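Long-range contacts in oxidoreductase protein (Agrobacterium radiobacter, PDB 5UI9), which probably catalyses an NAD-dependent oxidation or reduction of a small hydroxy-acid-like substrate, as a member of the GFO/IDH/MocA oxidoreductase family: residues A[9-14]-A[34-39]; A[16-21]-A[48-53]; A[24-29]-A[294-299]. All blocks are in the same frame, centred on the assembly; numbering follows the deposited sequence.

Contact 1: A[9-14]-A[34-39]; sequences ALIGCG and AICDRD. With NAD (nicotinamide-adenine-dinucleotide), chain C.
Cys13 and Asp37 meet where two neighbouring parallel strands run out into loops. The backbone N of Cys13 donates to Asp37 OD2 over 2.7 Å, meeting the lone pair that faces away from OD1. Asp37 OD2 also accepts the adenosine ribose hydroxyl O3B of NAD at 2.8 Å, and Asp37 OD1 accepts NAD O2B at 2.6 Å. An acidic residue suits this place because its two oxygens can receive both ribose hydroxyls; a carboxylate here is the usual mark of a preference for NAD over NADP in Rossmann folds. Asp39 N donates to the anti lone pair of Asp37 OD1, an Asx turn that helps hold the carboxylate in place.

Behind this site, strands 6-11 and 30-36 and the helix 17-26 between them form the first beta-alpha-beta unit of the Rossmann domain. Leu10 is gripped twice, its N by Ala34 O at 3.0 Å and its O by Cys36 N at 2.9 Å, and Gly12 N continues the ladder to Cys36 O. Gly12 has positive phi, which suits glycine, and Gly14 CA comes within 3.2 Å of NAD O5B, so close that glycine fits there. Cys13 SG, beside its own backbone N (chi1 -65°), rests 3.7 Å from Ile35 CB. Farther out, Val46 packs on both residues.

Contact 2: A[16-21]-A[48-53]; sequences FAVNQM and DQFGIE. With NAD (nicotinamide-adenine-dinucleotide), chain C.
Helices 17-26 and 40-50 of the Rossmann domain lie on the same side of its parallel sheet, and here the first turns of one meet the C-terminal end of the other. Met21 CB stands over the middle of the Phe50 ring in a CH-pi contact, 3.5 Å from the centroid and 9° off the normal. Met21 SD lies above the same face, 5.5 Å from the Phe50 centroid, a long Met-aromatic contact. The Met21 chain then bends at chi2 and chi3 (-63° and -65°), which turns the methyl back: Met21 CE lies 3.9 Å from Phe50 CB and meets Ile52 CD1 tip to tip at 3.8 Å. A flexible thioether suits a place where one chain must follow both a ring and a branched aliphatic group. Val18 crosses Phe50 at about a right angle, with Val18 CG1 4.2 Å from Phe50 CZ. Gly51, the first residue to leave helical backbone angles, forms a Schellman motif with positive phi, which favours glycine. At the cofactor, Phe16 N donates to NAD O2N at 2.9 Å, and the Phe16 ring lays one face on the nicotinamide at C4N. With no hydrogen bond between the segments, CH-pi and aliphatic contacts hold them through shape fit and hydrophobic burial, the exposed Gln49 lying at the margin.

Contact 3: A[24-29]-A[294-299]; sequences WKDVKG and SVLAIQ. With MG (magnesium ion), chain E.
Gln299 lays its side-chain amide flat on the indole of Trp24, joining the first helix of the Rossmann fold, 17-26, to helix 289-308 from far along the chain. This is the tight part of the contact. Ring and amide planes are only 15° apart, and Gln299 NE2 sits 3.2 Å from Trp24 CD2, above the middle of the ring system. The backbone sets Gln299 CB over the six-membered ring of Trp24, 3.9 Å from its centroid in a CH-pi contact, and the extended chain beyond it (chi2 -179°) carries the amide across the indole. A glutamine suits the site because its flat amide can stack while NE2 is hydrogen-bonded to Gln20 O; Trp24 NE1 is hydrogen-bonded to Asp72.

Val27 carries the packing outward, with Val27 CG2 3.8 Å from Gln299 CB and 3.7 Å from Leu296 CD1. Toward the looser, partly exposed side, Leu296 places its CG anti to the backbone N (chi1 178°) and reaches Asp26, Leu296 CD1 lying 3.7 Å from Asp26 CB. It is chiefly the aliphatic CB of the aspartate that meets the leucine; Asp26 OD2 is hydrogen-bonded to Trp283 NE1.

Where helix 17-26 ends, backbone carbonyls turn to a magnesium ion, which Ala30 O also binds. Trp24 O lies 2.4 Å from the magnesium, Val27 O 2.3 Å, and a water lies 2.3 Å from it.

Helix 17-26 ties the three contacts together: it connects the two strands of contact 1, and its successive turns supply one side of contacts 2 and 3. Contact 1 is wholly buried, built from backbone hydrogen bonds and finished by polar groups on the adenosine end of NAD. Contact 2 is partly buried and apolar, and it touches contact 1 where Leu10 CD1 packs on Met21 SD; its Phe16 reaches the nicotinamide end of the same cofactor. Contact 3, mostly buried, instead combines amide-aromatic stacking with a metal site, and brings in a helix distant in sequence. Phe16 CZ packs on Val295 CG2, linking contacts 2 and 3.

Contact 1: A[9-14]-A[34-39]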
loop_
_atom_site.group_PDB
_atom_site.type_symbol
_atom_site.label_atom_id
_atom_site.label_comp_id
_atom_site.label_asym_id
_atom_site.label_seq_id
_atom_site.Cartn_x
_atom_site.Cartn_y
_atom_site.Cartn_z
ATOM N N ALA A 9 2.268 -6.243 41.025
ATOM C CA ALA A 9 3.122 -5.086 41.269
ATOM C C ALA A 9 3.403 -4.458 39.919
ATOM O O ALA A 9 3.795 -5.164 38.998
ATOM C CB ALA A 9 4.413 -5.503 41.935
ATOM N N LEU A 10 3.196 -3.148 39.797
ATOM C CA LEU A 10 3.482 -2.438 38.551
ATOM C C LEU A 10 4.774 -1.638 38.720
ATOM O O LEU A 10 4.943 -0.927 39.710
ATOM C CB LEU A 10 2.312 -1.547 38.142
ATOM C CG LEU A 10 2.508 -0.768 36.826
ATOM C CD1 LEU A 10 1.243 -0.738 35.984
ATOM C CD2 LEU A 10 3.004 0.654 37.082
ATOM N N ILE A 11 5.682 -1.781 37.761
ATOM C CA ILE A 11 6.974 -1.085 37.763
ATOM C C ILE A 11 7.011 -0.159 36.548
ATOM O O ILE A 11 6.956 -0.626 35.412
ATOM C CB ILE A 11 8.150 -2.078 37.677
ATOM C CG1 ILE A 11 8.086 -3.103 38.822
ATOM C CG2 ILE A 11 9.492 -1.339 37.692
ATOM C CD1 ILE A 11 9.009 -4.283 38.617
ATOM N N GLY A 12 7.118 1.144 36.806
ATOM C CA GLY A 12 7.142 2.177 35.772
ATOM C C GLY A 12 5.833 2.934 35.799
ATOM O O GLY A 12 4.942 2.632 35.033
ATOM N N CYS A 13 5.723 3.911 36.696
ATOM C CA CYS A 13 4.483 4.668 36.913
ATOM C C CYS A 13 4.408 5.902 36.006
ATOM O O CYS A 13 4.163 7.021 36.476
ATOM C CB CYS A 13 4.372 5.071 38.389
ATOM S SG CYS A 13 4.190 3.664 39.510
ATOM N N GLY A 14 4.593 5.687 34.706
ATOM C CA GLY A 14 4.726 6.782 33.751
ATOM C C GLY A 14 3.432 7.172 33.078
ATOM O O GLY A 14 2.342 6.917 33.596
ATOM N N ALA A 34 1.130 -3.181 44.790
ATOM C CA ALA A 34 2.385 -2.443 44.959
ATOM C C ALA A 34 2.791 -1.753 43.658
ATOM O O ALA A 34 2.491 -2.246 42.571
ATOM C CB ALA A 34 3.481 -3.382 45.421
ATOM N N ILE A 35 3.446 -0.604 43.783
ATOM C CA ILE A 35 3.983 0.115 42.631
ATOM C C ILE A 35 5.434 0.528 42.874
ATOM O O ILE A 35 5.894 0.621 44.023
ATOM C CB ILE A 35 3.120 1.337 42.222
ATOM C CG1 ILE A 35 2.893 2.302 43.393
ATOM C CG2 ILE A 35 1.778 0.878 41.661
ATOM C CD1 ILE A 35 2.388 3.665 42.960
ATOM N N CYS A 36 6.142 0.763 41.773
ATOM C CA CYS A 36 7.563 1.082 41.797
ATOM C C CYS A 36 7.899 2.099 40.711
ATOM O O CYS A 36 7.440 1.970 39.576
ATOM C CB CYS A 36 8.384 -0.192 41.593
ATOM S SG CYS A 36 10.172 0.065 41.472
ATOM N N ASP A 37 8.680 3.111 41.078
ATOM C CA ASP A 37 9.238 4.072 40.125
ATOM C C ASP A 37 10.467 4.760 40.726
ATOM O O ASP A 37 10.484 5.076 41.919
ATOM C CB ASP A 37 8.187 5.115 39.731
ATOM C CG ASP A 37 8.490 5.777 38.398
ATOM O OD1 ASP A 37 9.537 6.456 38.274
ATOM O OD2 ASP A 37 7.682 5.611 37.465
ATOM N N ARG A 38 11.489 4.979 39.900
ATOM C CA ARG A 38 12.690 5.720 40.311
ATOM C C ARG A 38 12.403 7.196 40.600
ATOM O O ARG A 38 13.118 7.817 41.374
ATOM C CB ARG A 38 13.780 5.633 39.240
ATOM C CG ARG A 38 14.367 4.248 39.077
ATOM C CD ARG A 38 15.522 4.240 38.087
ATOM N NE ARG A 38 16.192 2.939 38.061
ATOM C CZ ARG A 38 17.108 2.560 37.169
ATOM N NH1 ARG A 38 17.504 3.373 36.196
ATOM N NH2 ARG A 38 17.636 1.341 37.252
ATOM N N ASP A 39 11.372 7.741 39.959
ATOM C CA ASP A 39 10.967 9.136 40.115
ATOM C C ASP A 39 9.900 9.215 41.217
ATOM O O ASP A 39 8.769 8.774 40.998
ATOM C CB ASP A 39 10.431 9.634 38.764
ATOM C CG ASP A 39 10.038 11.095 38.764
ATOM O OD1 ASP A 39 10.066 11.753 39.823
ATOM O OD2 ASP A 39 9.677 11.583 37.668
HETATM P PA NAD C . 7.396 7.229 30.594
HETATM O O1A NAD C . 8.823 7.723 30.495
HETATM O O2A NAD C . 6.261 8.212 30.676
HETATM O O5B NAD C . 7.290 6.247 31.853
HETATM C C5B NAD C . 8.341 5.374 32.244
HETATM C C4B NAD C . 8.408 5.405 33.763
HETATM O O4B NAD C . 9.231 4.333 34.210
HETATM C C3B NAD C . 9.024 6.690 34.296
HETATM O O3B NAD C . 8.167 7.245 35.304
HETATM C C2B NAD C . 10.379 6.282 34.855
HETATM O O2B NAD C . 10.722 7.033 36.020
HETATM C C1B NAD C . 10.169 4.811 35.173
HETATM N N9A NAD C . 11.349 3.917 35.108
HETATM C C8A NAD C . 12.240 3.791 34.105
HETATM N N7A NAD C . 13.155 2.834 34.409
HETATM C C5A NAD C . 12.839 2.323 35.614
HETATM C C6A NAD C . 13.377 1.284 36.534
HETATM N N6A NAD C . 14.477 0.567 36.221
HETATM N N1A NAD C . 12.724 1.072 37.701
HETATM C C2A NAD C . 11.624 1.770 38.053
HETATM N N3A NAD C . 11.087 2.723 37.267
HETATM C C4A NAD C . 11.637 3.036 36.063
HETATM O O3 NAD C . 7.137 6.213 29.375
HETATM P PN NAD C . 5.675 5.890 28.770
HETATM O O1N NAD C . 5.299 6.930 27.745
HETATM O O2N NAD C . 4.721 5.593 29.899
HETATM O O5D NAD C . 6.034 4.553 27.972
HETATM C C5D NAD C . 6.492 3.407 28.677
HETATM C C4D NAD C . 6.422 2.216 27.741
HETATM O O4D NAD C . 5.062 2.034 27.336
HETATM C C3D NAD C . 7.255 2.425 26.484
HETATM O O3D NAD C . 8.057 1.266 26.232
HETATM C C2D NAD C . 6.234 2.650 25.381
HETATM O O2D NAD C . 6.635 2.103 24.124
HETATM C C1D NAD C . 4.995 1.934 25.914
HETATM N N1N NAD C . 3.699 2.439 25.424
HETATM C C2N NAD C . 2.803 1.520 25.021
HETATM C C3N NAD C . 1.549 1.868 24.543
HETATM C C7N NAD C . 0.614 0.771 24.113
HETATM O O7N NAD C . 0.637 -0.301 24.714
HETATM N N7N NAD C . -0.227 0.966 23.095
HETATM C C4N NAD C . 1.215 3.222 24.481
HETATM C C5N NAD C . 2.147 4.171 24.905
HETATM C C6N NAD C . 3.389 3.755 25.384
#

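Contact 2: A[16-21]-A[48-53]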
loop_
_atom_site.group_PDB
_atom_site.type_symbol
_atom_site.label_atom_id
_atom_site.label_comp_id
_atom_site.label_asym_id
_atom_site.label_seq_id
_atom_site.Cartn_x
_atom_site.Cartn_y
_atom_site.Cartn_z
ATOM N N PHE A 16 1.878 6.085 30.176
ATOM C CA PHE A 16 0.962 5.025 29.777
ATOM C C PHE A 16 0.500 4.119 30.918
ATOM O O PHE A 16 -0.599 3.563 30.850
ATOM C CB PHE A 16 1.533 4.177 28.638
ATOM C CG PHE A 16 0.476 3.398 27.904
ATOM C CD1 PHE A 16 -0.416 4.052 27.054
ATOM C CD2 PHE A 16 0.337 2.029 28.095
ATOM C CE1 PHE A 16 -1.400 3.348 26.385
ATOM C CE2 PHE A 16 -0.656 1.318 27.428
ATOM C CZ PHE A 16 -1.515 1.976 26.562
ATOM N N ALA A 17 1.317 3.973 31.955
ATOM C CA ALA A 17 0.962 3.117 33.103
ATOM C C ALA A 17 -0.313 3.532 33.837
ATOM O O ALA A 17 -0.955 2.694 34.455
ATOM C CB ALA A 17 2.114 3.045 34.092
ATOM N N VAL A 18 -0.672 4.816 33.767
ATOM C CA VAL A 18 -1.932 5.307 34.341
ATOM C C VAL A 18 -3.123 4.557 33.725
ATOM O O VAL A 18 -4.070 4.224 34.437
ATOM C CB VAL A 18 -2.085 6.844 34.162
ATOM C CG1 VAL A 18 -3.466 7.329 34.617
ATOM C CG2 VAL A 18 -0.979 7.584 34.919
ATOM N N ASN A 19 -3.052 4.275 32.417
ATOM C CA ASN A 19 -4.077 3.473 31.729
ATOM C C ASN A 19 -4.082 2.036 32.225
ATOM O O ASN A 19 -5.140 1.449 32.401
ATOM C CB ASN A 19 -3.880 3.456 30.210
ATOM C CG ASN A 19 -3.978 4.830 29.592
ATOM O OD1 ASN A 19 -4.999 5.504 29.704
ATOM N ND2 ASN A 19 -2.906 5.255 28.934
ATOM N N GLN A 20 -2.895 1.470 32.422
ATOM C CA GLN A 20 -2.771 0.099 32.912
ATOM C C GLN A 20 -3.323 -0.030 34.336
ATOM O O GLN A 20 -4.008 -1.005 34.643
ATOM C CB GLN A 20 -1.320 -0.396 32.805
ATOM C CG GLN A 20 -0.878 -0.550 31.356
ATOM C CD GLN A 20 0.557 -0.992 31.169
ATOM O OE1 GLN A 20 1.225 -0.532 30.242
ATOM N NE2 GLN A 20 1.035 -1.898 32.020
ATOM N N MET A 21 -3.055 0.978 35.170
ATOM C CA MET A 21 -3.603 1.056 36.531
ATOM C C MET A 21 -5.127 1.173 36.571
ATOM O O MET A 21 -5.776 0.493 37.374
ATOM C CB MET A 21 -2.978 2.229 37.304
ATOM C CG MET A 21 -1.502 2.048 37.637
ATOM S SD MET A 21 -1.113 0.662 38.729
ATOM C CE MET A 21 -1.929 1.193 40.242
ATOM N N ASP A 48 -1.129 7.974 45.031
ATOM C CA ASP A 48 -2.276 8.724 45.570
ATOM C C ASP A 48 -3.535 8.557 44.720
ATOM O O ASP A 48 -4.614 8.313 45.255
ATOM C CB ASP A 48 -1.948 10.219 45.713
ATOM C CG ASP A 48 -0.966 10.509 46.853
ATOM O OD1 ASP A 48 -0.650 9.599 47.643
ATOM O OD2 ASP A 48 -0.508 11.665 46.957
ATOM N N GLN A 49 -3.386 8.680 43.403
ATOM C CA GLN A 49 -4.508 8.533 42.474
ATOM C C GLN A 49 -5.238 7.194 42.639
ATOM O O GLN A 49 -6.467 7.161 42.667
ATOM C CB GLN A 49 -4.027 8.699 41.021
ATOM C CG GLN A 49 -5.139 8.712 39.974
ATOM C CD GLN A 49 -4.640 9.040 38.575
ATOM O OE1 GLN A 49 -3.438 9.200 38.341
ATOM N NE2 GLN A 49 -5.564 9.128 37.636
ATOM N N PHE A 50 -4.473 6.109 42.768
ATOM C CA PHE A 50 -5.022 4.750 42.800
ATOM C C PHE A 50 -5.025 4.095 44.179
ATOM O O PHE A 50 -5.371 2.920 44.291
ATOM C CB PHE A 50 -4.282 3.876 41.774
ATOM C CG PHE A 50 -4.545 4.286 40.355
ATOM C CD1 PHE A 50 -5.655 3.800 39.675
ATOM C CD2 PHE A 50 -3.714 5.194 39.713
ATOM C CE1 PHE A 50 -5.914 4.196 38.371
ATOM C CE2 PHE A 50 -3.969 5.597 38.413
ATOM C CZ PHE A 50 -5.067 5.097 37.742
ATOM N N GLY A 51 -4.657 4.850 45.218
ATOM C CA GLY A 51 -4.718 4.377 46.604
ATOM C C GLY A 51 -3.804 3.202 46.919
ATOM O O GLY A 51 -4.214 2.271 47.608
ATOM N N ILE A 52 -2.562 3.250 46.428
ATOM C CA ILE A 52 -1.607 2.152 46.622
ATOM C C ILE A 52 -0.679 2.510 47.791
ATOM O O ILE A 52 0.052 3.504 47.728
ATOM C CB ILE A 52 -0.781 1.864 45.338
ATOM C CG1 ILE A 52 -1.660 1.820 44.071
ATOM C CG2 ILE A 52 -0.012 0.556 45.477
ATOM C CD1 ILE A 52 -2.620 0.646 43.963
ATOM N N GLU A 53 -0.725 1.707 48.858
ATOM C CA GLU A 53 0.070 1.954 50.072
ATOM C C GLU A 53 1.541 1.586 49.869
ATOM O O GLU A 53 2.425 2.353 50.238
ATOM C CB GLU A 53 -0.504 1.183 51.276
HETATM P PA NAD C . 7.396 7.229 30.594
HETATM O O1A NAD C . 8.823 7.723 30.495
HETATM O O2A NAD C . 6.261 8.212 30.676
HETATM O O5B NAD C . 7.290 6.247 31.853
HETATM C C5B NAD C . 8.341 5.374 32.244
HETATM C C4B NAD C . 8.408 5.405 33.763
HETATM O O4B NAD C . 9.231 4.333 34.210
HETATM C C3B NAD C . 9.024 6.690 34.296
HETATM O O3B NAD C . 8.167 7.245 35.304
HETATM C C2B NAD C . 10.379 6.282 34.855
HETATM O O2B NAD C . 10.722 7.033 36.020
HETATM C C1B NAD C . 10.169 4.811 35.173
HETATM N N9A NAD C . 11.349 3.917 35.108
HETATM C C8A NAD C . 12.240 3.791 34.105
HETATM N N7A NAD C . 13.155 2.834 34.409
HETATM C C5A NAD C . 12.839 2.323 35.614
HETATM C C6A NAD C . 13.377 1.284 36.534
HETATM N N6A NAD C . 14.477 0.567 36.221
HETATM N N1A NAD C . 12.724 1.072 37.701
HETATM C C2A NAD C . 11.624 1.770 38.053
HETATM N N3A NAD C . 11.087 2.723 37.267
HETATM C C4A NAD C . 11.637 3.036 36.063
HETATM O O3 NAD C . 7.137 6.213 29.375
HETATM P PN NAD C . 5.675 5.890 28.770
HETATM O O1N NAD C . 5.299 6.930 27.745
HETATM O O2N NAD C . 4.721 5.593 29.899
HETATM O O5D NAD C . 6.034 4.553 27.972
HETATM C C5D NAD C . 6.492 3.407 28.677
HETATM C C4D NAD C . 6.422 2.216 27.741
HETATM O O4D NAD C . 5.062 2.034 27.336
HETATM C C3D NAD C . 7.255 2.425 26.484
HETATM O O3D NAD C . 8.057 1.266 26.232
HETATM C C2D NAD C . 6.234 2.650 25.381
HETATM O O2D NAD C . 6.635 2.103 24.124
HETATM C C1D NAD C . 4.995 1.934 25.914
HETATM N N1N NAD C . 3.699 2.439 25.424
HETATM C C2N NAD C . 2.803 1.520 25.021
HETATM C C3N NAD C . 1.549 1.868 24.543
HETATM C C7N NAD C . 0.614 0.771 24.113
HETATM O O7N NAD C . 0.637 -0.301 24.714
HETATM N N7N NAD C . -0.227 0.966 23.095
HETATM C C4N NAD C . 1.215 3.222 24.481
HETATM C C5N NAD C . 2.147 4.171 24.905
HETATM C C6N NAD C . 3.389 3.755 25.384
#

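Contact 3: A[24-29]-A[294-299]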
loop_
_atom_site.group_PDB
_atom_site.type_symbol
_atom_site.label_atom_id
_atom_site.label_comp_id
_atom_site.label_asym_id
_atom_site.label_seq_id
_atom_site.Cartn_x
_atom_site.Cartn_y
_atom_site.Cartn_z
ATOM N N TRP A 24 -6.409 -2.297 35.527
ATOM C CA TRP A 24 -6.263 -3.319 36.580
ATOM C C TRP A 24 -7.394 -3.271 37.610
ATOM O O TRP A 24 -7.789 -4.309 38.138
ATOM C CB TRP A 24 -4.908 -3.223 37.294
ATOM C CG TRP A 24 -3.763 -3.777 36.512
ATOM C CD1 TRP A 24 -2.631 -3.116 36.155
ATOM C CD2 TRP A 24 -3.620 -5.110 36.009
ATOM N NE1 TRP A 24 -1.798 -3.942 35.450
ATOM C CE2 TRP A 24 -2.382 -5.173 35.345
ATOM C CE3 TRP A 24 -4.426 -6.253 36.042
ATOM C CZ2 TRP A 24 -1.930 -6.330 34.717
ATOM C CZ3 TRP A 24 -3.975 -7.400 35.423
ATOM C CH2 TRP A 24 -2.738 -7.434 34.770
ATOM N N LYS A 25 -7.905 -2.076 37.888
ATOM C CA LYS A 25 -9.068 -1.913 38.762
ATOM C C LYS A 25 -10.292 -2.608 38.147
ATOM O O LYS A 25 -10.943 -3.401 38.823
ATOM C CB LYS A 25 -9.311 -0.419 39.050
ATOM C CG LYS A 25 -10.503 -0.100 39.949
ATOM C CD LYS A 25 -10.165 0.887 41.070
ATOM C CE LYS A 25 -9.543 2.202 40.595
ATOM N NZ LYS A 25 -10.359 2.886 39.561
ATOM N N ASP A 26 -10.556 -2.343 36.865
ATOM C CA ASP A 26 -11.641 -3.009 36.114
ATOM C C ASP A 26 -11.451 -4.518 35.909
ATOM O O ASP A 26 -12.428 -5.223 35.736
ATOM C CB ASP A 26 -11.819 -2.386 34.714
ATOM C CG ASP A 26 -12.446 -0.995 34.737
ATOM O OD1 ASP A 26 -12.957 -0.543 35.786
ATOM O OD2 ASP A 26 -12.428 -0.347 33.665
ATOM N N VAL A 27 -10.213 -5.007 35.866
ATOM C CA VAL A 27 -9.971 -6.442 35.661
ATOM C C VAL A 27 -10.596 -7.237 36.808
ATOM O O VAL A 27 -10.408 -6.894 37.976
ATOM C CB VAL A 27 -8.456 -6.785 35.567
ATOM C CG1 VAL A 27 -8.208 -8.291 35.708
ATOM C CG2 VAL A 27 -7.856 -6.266 34.259
ATOM N N LYS A 28 -11.316 -8.295 36.454
ATOM C CA LYS A 28 -11.847 -9.243 37.428
ATOM C C LYS A 28 -10.874 -10.401 37.663
ATOM O O LYS A 28 -10.443 -11.070 36.720
ATOM C CB LYS A 28 -13.230 -9.749 36.994
ATOM C CG LYS A 28 -14.339 -8.772 37.374
ATOM C CD LYS A 28 -15.554 -8.850 36.460
ATOM C CE LYS A 28 -16.591 -7.802 36.844
ATOM N NZ LYS A 28 -17.341 -7.327 35.650
ATOM N N GLY A 29 -10.542 -10.618 38.937
ATOM C CA GLY A 29 -9.611 -11.658 39.357
ATOM C C GLY A 29 -8.198 -11.163 39.622
ATOM O O GLY A 29 -7.310 -11.971 39.908
ATOM N N SER A 294 -8.395 -1.764 24.779
ATOM C CA SER A 294 -7.549 -2.928 24.516
ATOM C C SER A 294 -6.604 -3.268 25.679
ATOM O O SER A 294 -6.196 -4.414 25.825
ATOM C CB SER A 294 -6.758 -2.743 23.217
ATOM O OG SER A 294 -5.685 -1.836 23.368
ATOM N N VAL A 295 -6.272 -2.267 26.494
ATOM C CA VAL A 295 -5.473 -2.457 27.707
ATOM C C VAL A 295 -6.247 -3.338 28.689
ATOM O O VAL A 295 -5.684 -4.261 29.253
ATOM C CB VAL A 295 -5.098 -1.104 28.383
ATOM C CG1 VAL A 295 -4.404 -1.327 29.719
ATOM C CG2 VAL A 295 -4.227 -0.244 27.471
ATOM N N LEU A 296 -7.530 -3.050 28.883
ATOM C CA LEU A 296 -8.387 -3.906 29.711
ATOM C C LEU A 296 -8.484 -5.333 29.148
ATOM O O LEU A 296 -8.335 -6.304 29.899
ATOM C CB LEU A 296 -9.785 -3.296 29.889
ATOM C CG LEU A 296 -10.804 -4.116 30.694
ATOM C CD1 LEU A 296 -10.268 -4.453 32.079
ATOM C CD2 LEU A 296 -12.138 -3.395 30.792
ATOM N N ALA A 297 -8.714 -5.442 27.837
ATOM C CA ALA A 297 -8.826 -6.739 27.152
ATOM C C ALA A 297 -7.591 -7.611 27.363
ATOM O O ALA A 297 -7.710 -8.774 27.762
ATOM C CB ALA A 297 -9.088 -6.540 25.657
ATOM N N ILE A 298 -6.407 -7.046 27.126
ATOM C CA ILE A 298 -5.169 -7.818 27.263
ATOM C C ILE A 298 -4.860 -8.146 28.731
ATOM O O ILE A 298 -4.335 -9.217 29.013
ATOM C CB ILE A 298 -3.957 -7.158 26.546
ATOM C CG1 ILE A 298 -2.903 -8.218 26.204
ATOM C CG2 ILE A 298 -3.353 -6.036 27.368
ATOM C CD1 ILE A 298 -1.669 -7.678 25.516
ATOM N N GLN A 299 -5.180 -7.237 29.651
ATOM C CA GLN A 299 -4.943 -7.487 31.079
ATOM C C GLN A 299 -5.942 -8.492 31.683
ATOM O O GLN A 299 -5.567 -9.286 32.550
ATOM C CB GLN A 299 -4.876 -6.166 31.859
ATOM C CG GLN A 299 -3.601 -5.387 31.517
ATOM C CD GLN A 299 -3.428 -4.066 32.251
ATOM O OE1 GLN A 299 -2.460 -3.358 31.993
ATOM N NE2 GLN A 299 -4.341 -3.737 33.172
HETATM MG MG MG E . -9.263 -5.535 39.502
HETATM O O HOH W 1 -10.804 -6.186 41.126
#